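Side-chain contacts in putative glutaryl-CoA dehydrogenase (Thermus thermophilus, PDB 2EBA), which belongs to the acyl-CoA dehydrogenase family of flavoproteins and binds flavin-adenine dinucleotide as a tetramer built largely from helices: residues N357-T360 and V361-Y364; N325-K328 and A329-A332. One frame throughout, in Å; residues are numbered along the deposited sequence.

Interaction 1 of 2, residues N357-T360 and V361-Y364; sequences NLET and VYTY. With FAD (flavin-adenine dinucleotide), chain I.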
ATOM      1  N   ASN A 357       5.371  -0.319  21.086  1.00 12.99           N
ATOM      2  CA  ASN A 357       6.697  -0.908  21.227  1.00 12.54           C
ATOM      3  C   ASN A 357       7.349  -1.113  19.859  1.00 12.37           C
ATOM      4  O   ASN A 357       8.507  -0.736  19.647  1.00 10.46           O
ATOM      5  CB  ASN A 357       6.594  -2.258  21.937  1.00 12.48           C
ATOM      6  CG  ASN A 357       6.423  -2.118  23.430  1.00 10.90           C
ATOM      7  OD1 ASN A 357       6.059  -3.072  24.126  1.00 10.61           O
ATOM      8  ND2 ASN A 357       6.701  -0.935  23.934  1.00  7.50           N
ATOM      9  N   LEU A 358       6.595  -1.705  18.930  1.00 13.24           N
ATOM     10  CA  LEU A 358       7.117  -1.984  17.591  1.00 15.23           C
ATOM     11  C   LEU A 358       7.529  -0.755  16.801  1.00 15.90           C
ATOM     12  O   LEU A 358       8.279  -0.851  15.827  1.00 15.34           O
ATOM     13  CB  LEU A 358       6.116  -2.817  16.795  1.00 14.69           C
ATOM     14  CG  LEU A 358       6.098  -4.288  17.221  1.00 13.84           C
ATOM     15  CD1 LEU A 358       4.980  -5.020  16.506  1.00 13.97           C
ATOM     16  CD2 LEU A 358       7.452  -4.928  16.915  1.00 13.74           C
ATOM     17  N   GLU A 359       7.048   0.404  17.228  1.00 17.66           N
ATOM     18  CA  GLU A 359       7.414   1.645  16.565  1.00 17.81           C
ATOM     19  C   GLU A 359       8.920   1.851  16.844  1.00 16.60           C
ATOM     20  O   GLU A 359       9.671   2.279  15.971  1.00 16.43           O
ATOM     21  CB  GLU A 359       6.549   2.785  17.123  1.00 17.22           C
ATOM     22  CG  GLU A 359       6.392   4.016  16.217  1.00 19.59           C
ATOM     23  CD  GLU A 359       5.477   3.822  15.006  1.00 17.73           C
ATOM     24  OE1 GLU A 359       4.287   3.486  15.183  1.00 15.70           O
ATOM     25  OE2 GLU A 359       5.951   4.031  13.865  1.00 20.53           O
ATOM     26  N   THR A 360       9.357   1.501  18.055  1.00 15.95           N
ATOM     27  CA  THR A 360      10.765   1.616  18.445  1.00 14.99           C
ATOM     28  C   THR A 360      11.629   0.585  17.710  1.00 14.34           C
ATOM     29  O   THR A 360      12.649   0.927  17.095  1.00 13.70           O
ATOM     30  CB  THR A 360      10.937   1.405  19.971  1.00 15.05           C
ATOM     31  OG1 THR A 360      10.607   2.616  20.663  1.00 12.91           O
ATOM     32  CG2 THR A 360      12.359   0.978  20.310  1.00 14.02           C
ATOM     33  N   VAL A 361      11.213  -0.674  17.783  1.00 12.43           N
ATOM     34  CA  VAL A 361      11.925  -1.762  17.126  1.00 12.39           C
ATOM     35  C   VAL A 361      12.064  -1.440  15.642  1.00 12.90           C
ATOM     36  O   VAL A 361      13.061  -1.777  14.999  1.00 14.34           O
ATOM     37  CB  VAL A 361      11.162  -3.085  17.290  1.00 12.26           C
ATOM     38  CG1 VAL A 361      11.982  -4.232  16.713  1.00 13.41           C
ATOM     39  CG2 VAL A 361      10.840  -3.319  18.760  1.00  9.52           C
ATOM     40  N   TYR A 362      11.046  -0.781  15.111  1.00 12.27           N
ATOM     41  CA  TYR A 362      11.013  -0.367  13.724  1.00 12.55           C
ATOM     42  C   TYR A 362      12.078   0.701  13.453  1.00 12.13           C
ATOM     43  O   TYR A 362      12.509   0.889  12.322  1.00 12.92           O
ATOM     44  CB  TYR A 362       9.617   0.174  13.425  1.00 12.74           C
ATOM     45  CG  TYR A 362       9.409   0.694  12.036  1.00 12.86           C
ATOM     46  CD1 TYR A 362       9.541  -0.133  10.923  1.00 12.43           C
ATOM     47  CD2 TYR A 362       9.043   2.018  11.832  1.00 14.59           C
ATOM     48  CE1 TYR A 362       9.309   0.360   9.646  1.00 15.24           C
ATOM     49  CE2 TYR A 362       8.809   2.512  10.567  1.00 15.09           C
ATOM     50  CZ  TYR A 362       8.942   1.690   9.486  1.00 15.06           C
ATOM     51  OH  TYR A 362       8.717   2.230   8.254  1.00 17.11           O
ATOM     52  N   THR A 363      12.510   1.377  14.510  1.00 13.50           N
ATOM     53  CA  THR A 363      13.503   2.436  14.418  1.00 13.52           C
ATOM     54  C   THR A 363      14.950   2.061  14.781  1.00 12.99           C
ATOM     55  O   THR A 363      15.872   2.301  14.000  1.00 12.01           O
ATOM     56  CB  THR A 363      13.059   3.625  15.292  1.00 13.56           C
ATOM     57  OG1 THR A 363      11.917   4.241  14.693  1.00 13.19           O
ATOM     58  CG2 THR A 363      14.160   4.650  15.425  1.00 14.68           C
ATOM     59  N   TYR A 364      15.156   1.485  15.959  1.00 13.50           N
ATOM     60  CA  TYR A 364      16.512   1.149  16.363  1.00 15.30           C
ATOM     61  C   TYR A 364      17.097  -0.068  15.666  1.00 15.80           C
ATOM     62  O   TYR A 364      16.395  -0.791  14.968  1.00 14.93           O
ATOM     63  CB  TYR A 364      16.612   1.009  17.894  1.00 15.00           C
ATOM     64  CG  TYR A 364      15.935  -0.178  18.567  1.00 15.70           C
ATOM     65  CD1 TYR A 364      15.641  -1.361  17.878  1.00 15.41           C
ATOM     66  CD2 TYR A 364      15.664  -0.139  19.934  1.00 16.69           C
ATOM     67  CE1 TYR A 364      15.100  -2.467  18.548  1.00 13.14           C
ATOM     68  CE2 TYR A 364      15.127  -1.231  20.602  1.00 14.61           C
ATOM     69  CZ  TYR A 364      14.849  -2.387  19.909  1.00 14.53           C
ATOM     70  OH  TYR A 364      14.306  -3.448  20.591  1.00 13.60           O
TER
HETATM   71  PA  FAD I1001      17.971   9.655  12.462  1.00 19.11           P
HETATM   72  O1A FAD I1001      18.122  11.157  12.349  1.00 23.20           O
HETATM   73  O2A FAD I1001      19.157   8.745  12.266  1.00 22.17           O
HETATM   74  O5B FAD I1001      16.758   9.223  11.478  1.00 19.05           O
HETATM   75  C5B FAD I1001      15.602   9.866  11.339  1.00 21.29           C
HETATM   76  C4B FAD I1001      14.767   9.595  10.115  1.00 22.72           C
HETATM   77  O4B FAD I1001      15.682   9.673   8.817  1.00 20.09           O
HETATM   78  C3B FAD I1001      14.666   7.981   9.971  1.00 19.33           C
HETATM   79  O3B FAD I1001      13.506   7.776   9.171  1.00 18.44           O
HETATM   80  C2B FAD I1001      15.739   7.429   9.004  1.00 20.11           C
HETATM   81  O2B FAD I1001      15.270   6.414   8.202  1.00 19.31           O
HETATM   82  C1B FAD I1001      15.862   8.607   8.073  1.00 19.08           C
HETATM   83  N9A FAD I1001      17.287   8.557   7.529  1.00 16.95           N
HETATM   84  C8A FAD I1001      18.397   8.655   8.243  1.00 19.98           C
HETATM   85  N7A FAD I1001      19.445   8.592   7.355  1.00 20.81           N
HETATM   86  C5A FAD I1001      18.954   8.467   6.092  1.00 18.20           C
HETATM   87  C6A FAD I1001      19.539   8.359   4.786  1.00 17.32           C
HETATM   88  N6A FAD I1001      20.871   8.356   4.612  1.00 16.52           N
HETATM   89  N1A FAD I1001      18.717   8.247   3.691  1.00 15.54           N
HETATM   90  C2A FAD I1001      17.356   8.239   3.826  1.00 15.17           C
HETATM   91  N3A FAD I1001      16.773   8.340   5.065  1.00 15.74           N
HETATM   92  C4A FAD I1001      17.551   8.464   6.202  1.00 19.13           C
HETATM   93  N1  FAD I1001      21.234   2.980  20.084  1.00 21.85           N
HETATM   94  C2  FAD I1001      22.322   2.324  20.612  1.00 21.03           C
HETATM   95  O2  FAD I1001      23.450   2.484  20.115  1.00 22.29           O
HETATM   96  N3  FAD I1001      22.167   1.496  21.691  1.00 20.70           N
HETATM   97  C4  FAD I1001      20.932   1.309  22.263  1.00 20.59           C
HETATM   98  O4  FAD I1001      20.816   0.561  23.254  1.00 19.19           O
HETATM   99  C4X FAD I1001      19.804   1.976  21.739  1.00 21.41           C
HETATM  100  N5  FAD I1001      18.556   1.825  22.308  1.00 22.71           N
HETATM  101  C5X FAD I1001      17.461   2.502  21.825  1.00 22.56           C
HETATM  102  C6  FAD I1001      16.200   2.351  22.458  1.00 21.81           C
HETATM  103  C7  FAD I1001      15.072   3.069  21.987  1.00 22.04           C
HETATM  104  C7M FAD I1001      13.764   2.871  22.723  1.00 21.64           C
HETATM  105  C8  FAD I1001      15.200   3.940  20.859  1.00 22.38           C
HETATM  106  C8M FAD I1001      14.050   4.745  20.292  1.00 20.99           C
HETATM  107  C9  FAD I1001      16.452   4.080  20.235  1.00 22.46           C
HETATM  108  C9A FAD I1001      17.613   3.375  20.696  1.00 22.83           C
HETATM  109  N10 FAD I1001      18.889   3.516  20.108  1.00 21.96           N
HETATM  110  C10 FAD I1001      19.972   2.837  20.618  1.00 21.05           C
HETATM  111  C1' FAD I1001      19.123   4.406  18.962  1.00 21.97           C
HETATM  112  C2' FAD I1001      18.492   3.955  17.677  1.00 21.02           C
HETATM  113  O2' FAD I1001      19.334   2.998  17.054  1.00 21.62           O
HETATM  114  C3' FAD I1001      18.263   5.185  16.848  1.00 21.36           C
HETATM  115  O3' FAD I1001      17.021   5.756  17.251  1.00 21.78           O
HETATM  116  C4' FAD I1001      18.208   4.926  15.348  1.00 20.83           C
HETATM  117  O4' FAD I1001      19.529   4.817  14.808  1.00 20.46           O
HETATM  118  C5' FAD I1001      17.497   6.061  14.638  1.00 21.23           C
HETATM  119  O5' FAD I1001      18.343   7.191  14.572  1.00 20.02           O
HETATM  120  P   FAD I1001      17.965   8.656  15.154  1.00 17.39           P
HETATM  121  O1P FAD I1001      16.915   8.569  16.218  1.00 15.23           O
HETATM  122  O2P FAD I1001      19.262   9.328  15.533  1.00 23.56           O
HETATM  123  O3P FAD I1001      17.275   9.360  13.891  1.00 20.32           O
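With chi1 at 70°, Tyr364 places its CG between its own backbone N and carbonyl carbon, which swings the ring back over the end of the helix onto Thr360. Thr360 answers with CG2 anti to its backbone N, so the methyl rather than the hydroxyl faces the ring: CG2 lies 3.5 Å from Tyr364 CD2. The same methyl reaches the flavin, 3.4 Å from FAD C7M, while FAD C6 meets the edge of the Tyr364 ring in its plane. Thr360 OG1 is turned from the Tyr364 ring, though not from the flavin methyls, and is hydrogen-bonded to Ser206 OG.

Thr360 O lies over one face of the Tyr364 ring and accepts two amide bonds. Tyr364 N lies 2.8 Å from Thr360 O, nearly along the C=O axis. Thr363 N, at 2.6 Å from Thr360 O, sits well above the carbonyl plane and makes a more bent bond. These contacts form where helix 351-361 of the C-terminal domain ends and the chain turns into the loop before helix 368-380, a turn that lies against the flavin in this acyl-CoA dehydrogenase fold. Within the turn, Thr363 CG2 packs 3.6 Å from FAD O3', and Tyr364 CB is 3.5 Å from FAD O2', so methyl, methylene and ring together line the cofactor. Tyr364 OH is held at its far end by Arg90 and Ser91.

On the other flank, Leu358 CD2 and Val361 CB meet at 4.2 Å. Tyr362 N donates to Leu358 O at 2.9 Å. Glu359 OE2 forms a salt bridge with Arg337 of the second subunit, whose guanidinium also bonds to Thr363 OG1, so one arginine ties both residues to the neighbouring chain.

Interaction 2 of 2, residues N325-K328 and A329-A332; sequences NVWK and ALQA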
ATOM      1  N   ASN A 325      10.465  -8.445   8.742  1.00 11.17           N
ATOM      2  CA  ASN A 325       9.709  -8.902   9.897  1.00 10.16           C
ATOM      3  C   ASN A 325       9.179  -7.813  10.818  1.00 10.02           C
ATOM      4  O   ASN A 325       8.038  -7.877  11.268  1.00  7.88           O
ATOM      5  CB  ASN A 325      10.536  -9.915  10.708  1.00  8.37           C
ATOM      6  CG  ASN A 325      10.793 -11.205   9.942  1.00  9.74           C
ATOM      7  OD1 ASN A 325      11.367 -12.158  10.477  1.00  8.41           O
ATOM      8  ND2 ASN A 325      10.369 -11.240   8.685  1.00  4.62           N
ATOM      9  N   VAL A 326       9.996  -6.816  11.122  1.00 10.80           N
ATOM     10  CA  VAL A 326       9.536  -5.754  12.010  1.00 11.50           C
ATOM     11  C   VAL A 326       8.432  -4.935  11.338  1.00 12.31           C
ATOM     12  O   VAL A 326       7.423  -4.615  11.970  1.00  9.98           O
ATOM     13  CB  VAL A 326      10.730  -4.850  12.459  1.00 11.86           C
ATOM     14  CG1 VAL A 326      10.241  -3.718  13.369  1.00  8.34           C
ATOM     15  CG2 VAL A 326      11.772  -5.709  13.196  1.00  9.99           C
ATOM     16  N   TRP A 327       8.612  -4.629  10.054  1.00 12.56           N
ATOM     17  CA  TRP A 327       7.639  -3.860   9.301  1.00 14.15           C
ATOM     18  C   TRP A 327       6.297  -4.561   9.361  1.00 14.86           C
ATOM     19  O   TRP A 327       5.266  -3.947   9.640  1.00 14.71           O
ATOM     20  CB  TRP A 327       8.067  -3.756   7.840  1.00 16.92           C
ATOM     21  CG  TRP A 327       7.161  -2.927   7.000  1.00 20.06           C
ATOM     22  CD1 TRP A 327       6.856  -3.126   5.682  1.00 20.93           C
ATOM     23  CD2 TRP A 327       6.511  -1.709   7.384  1.00 22.22           C
ATOM     24  NE1 TRP A 327       6.061  -2.106   5.222  1.00 22.57           N
ATOM     25  CE2 TRP A 327       5.835  -1.220   6.245  1.00 22.44           C
ATOM     26  CE3 TRP A 327       6.435  -0.980   8.586  1.00 24.20           C
ATOM     27  CZ2 TRP A 327       5.093  -0.029   6.265  1.00 24.58           C
ATOM     28  CZ3 TRP A 327       5.690   0.212   8.610  1.00 22.70           C
ATOM     29  CH2 TRP A 327       5.033   0.670   7.455  1.00 23.72           C
ATOM     30  N   LYS A 328       6.325  -5.860   9.086  1.00 15.18           N
ATOM     31  CA  LYS A 328       5.121  -6.684   9.087  1.00 14.33           C
ATOM     32  C   LYS A 328       4.462  -6.714  10.450  1.00 13.94           C
ATOM     33  O   LYS A 328       3.252  -6.579  10.552  1.00 14.56           O
ATOM     34  CB  LYS A 328       5.451  -8.107   8.614  1.00 13.01           C
ATOM     35  CG  LYS A 328       5.796  -8.162   7.139  1.00 14.57           C
ATOM     36  CD  LYS A 328       6.287  -9.517   6.681  1.00 13.95           C
ATOM     37  CE  LYS A 328       6.664  -9.444   5.224  1.00 12.49           C
ATOM     38  NZ  LYS A 328       7.169 -10.765   4.767  1.00 13.47           N
ATOM     39  N   ALA A 329       5.257  -6.882  11.499  1.00 12.34           N
ATOM     40  CA  ALA A 329       4.721  -6.910  12.844  1.00 11.77           C
ATOM     41  C   ALA A 329       4.141  -5.537  13.212  1.00 11.18           C
ATOM     42  O   ALA A 329       3.137  -5.454  13.901  1.00  8.20           O
ATOM     43  CB  ALA A 329       5.811  -7.317  13.841  1.00 11.92           C
ATOM     44  N   LEU A 330       4.776  -4.458  12.772  1.00 11.48           N
ATOM     45  CA  LEU A 330       4.244  -3.138  13.074  1.00 12.05           C
ATOM     46  C   LEU A 330       2.919  -2.983  12.311  1.00 12.30           C
ATOM     47  O   LEU A 330       1.913  -2.550  12.863  1.00 10.97           O
ATOM     48  CB  LEU A 330       5.234  -2.029  12.660  1.00 11.44           C
ATOM     49  CG  LEU A 330       4.803  -0.568  12.895  1.00  8.56           C
ATOM     50  CD1 LEU A 330       4.519  -0.306  14.373  1.00  7.05           C
ATOM     51  CD2 LEU A 330       5.878   0.354  12.421  1.00  8.13           C
ATOM     52  N   GLN A 331       2.906  -3.361  11.044  1.00 13.39           N
ATOM     53  CA  GLN A 331       1.677  -3.237  10.279  1.00 13.93           C
ATOM     54  C   GLN A 331       0.562  -4.093  10.895  1.00 12.87           C
ATOM     55  O   GLN A 331      -0.588  -3.674  10.979  1.00 11.17           O
ATOM     56  CB  GLN A 331       1.931  -3.650   8.833  1.00 16.93           C
ATOM     57  CG  GLN A 331       2.906  -2.752   8.083  1.00 22.94           C
ATOM     58  CD  GLN A 331       3.327  -3.343   6.736  1.00 28.23           C
ATOM     59  OE1 GLN A 331       4.112  -4.299   6.673  1.00 31.27           O
ATOM     60  NE2 GLN A 331       2.795  -2.785   5.650  1.00 29.75           N
ATOM     61  N   ALA A 332       0.907  -5.292  11.345  1.00 12.76           N
ATOM     62  CA  ALA A 332      -0.078  -6.191  11.931  1.00 12.30           C
ATOM     63  C   ALA A 332      -0.609  -5.685  13.257  1.00 12.13           C
ATOM     64  O   ALA A 332      -1.757  -5.929  13.599  1.00 12.42           O
ATOM     65  CB  ALA A 332       0.524  -7.576  12.113  1.00 12.80           C
TER
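Trp327 offers one face of its indole to Gln331, one helical turn on, whose side chain lies across it. Gln331 CD stands 3.3 Å above the indole plane, displaced toward the rim, and the amide and ring planes are only 15° apart, a stacked arrangement. Nearer the backbone, Gln331 CG sits 3.7 Å from the centroid of the six-membered ring and 8° off its normal, a CH-pi contact. Trp327 CG is anti to its backbone N (chi1 -177°), which slants the indole outward and toward the following turn, within reach of Leu330 and Gln331.

Leu330 takes the edge instead, with CD2 3.8 Å from Trp327 CZ3. This is an i to i+3 and i to i+4 cluster on helix 315-340, in the helical C-terminal domain of the acyl-CoA dehydrogenase fold. The underlying turns are regular: Gln331 N donates to Trp327 O at 2.8 Å, and Ala332 N to Lys328 O at 2.8 Å. Around the indole, His368 meets it edge-to-face. Lys328 sends its extended chain to Glu296 of its own subunit and to Glu296 of the third subunit, forming a salt bridge with each.

In the fold
Helices 315-340 and 351-361 follow each other in the chain and pack together, bringing interactions 1 and 2 into direct touch with centres about 10 Å apart. Tyr362 links them: its CE1 lies 3.3 Å from Trp327 CE3, the two rings meeting at about 20°, and its CG is 3.6 Å from Leu330 CD2. Leu358 CD1 adds a contact of 3.2 Å to Ala329 O. Interaction 1 supplies Thr360, Thr363 and Tyr364 to the FAD pocket, whereas the Trp327 side chain of interaction 2 lies about 11 Å from a bound FAD and meets the pocket-bearing turn through Tyr362. Interaction 1 meets the second subunit, interaction 2 the third.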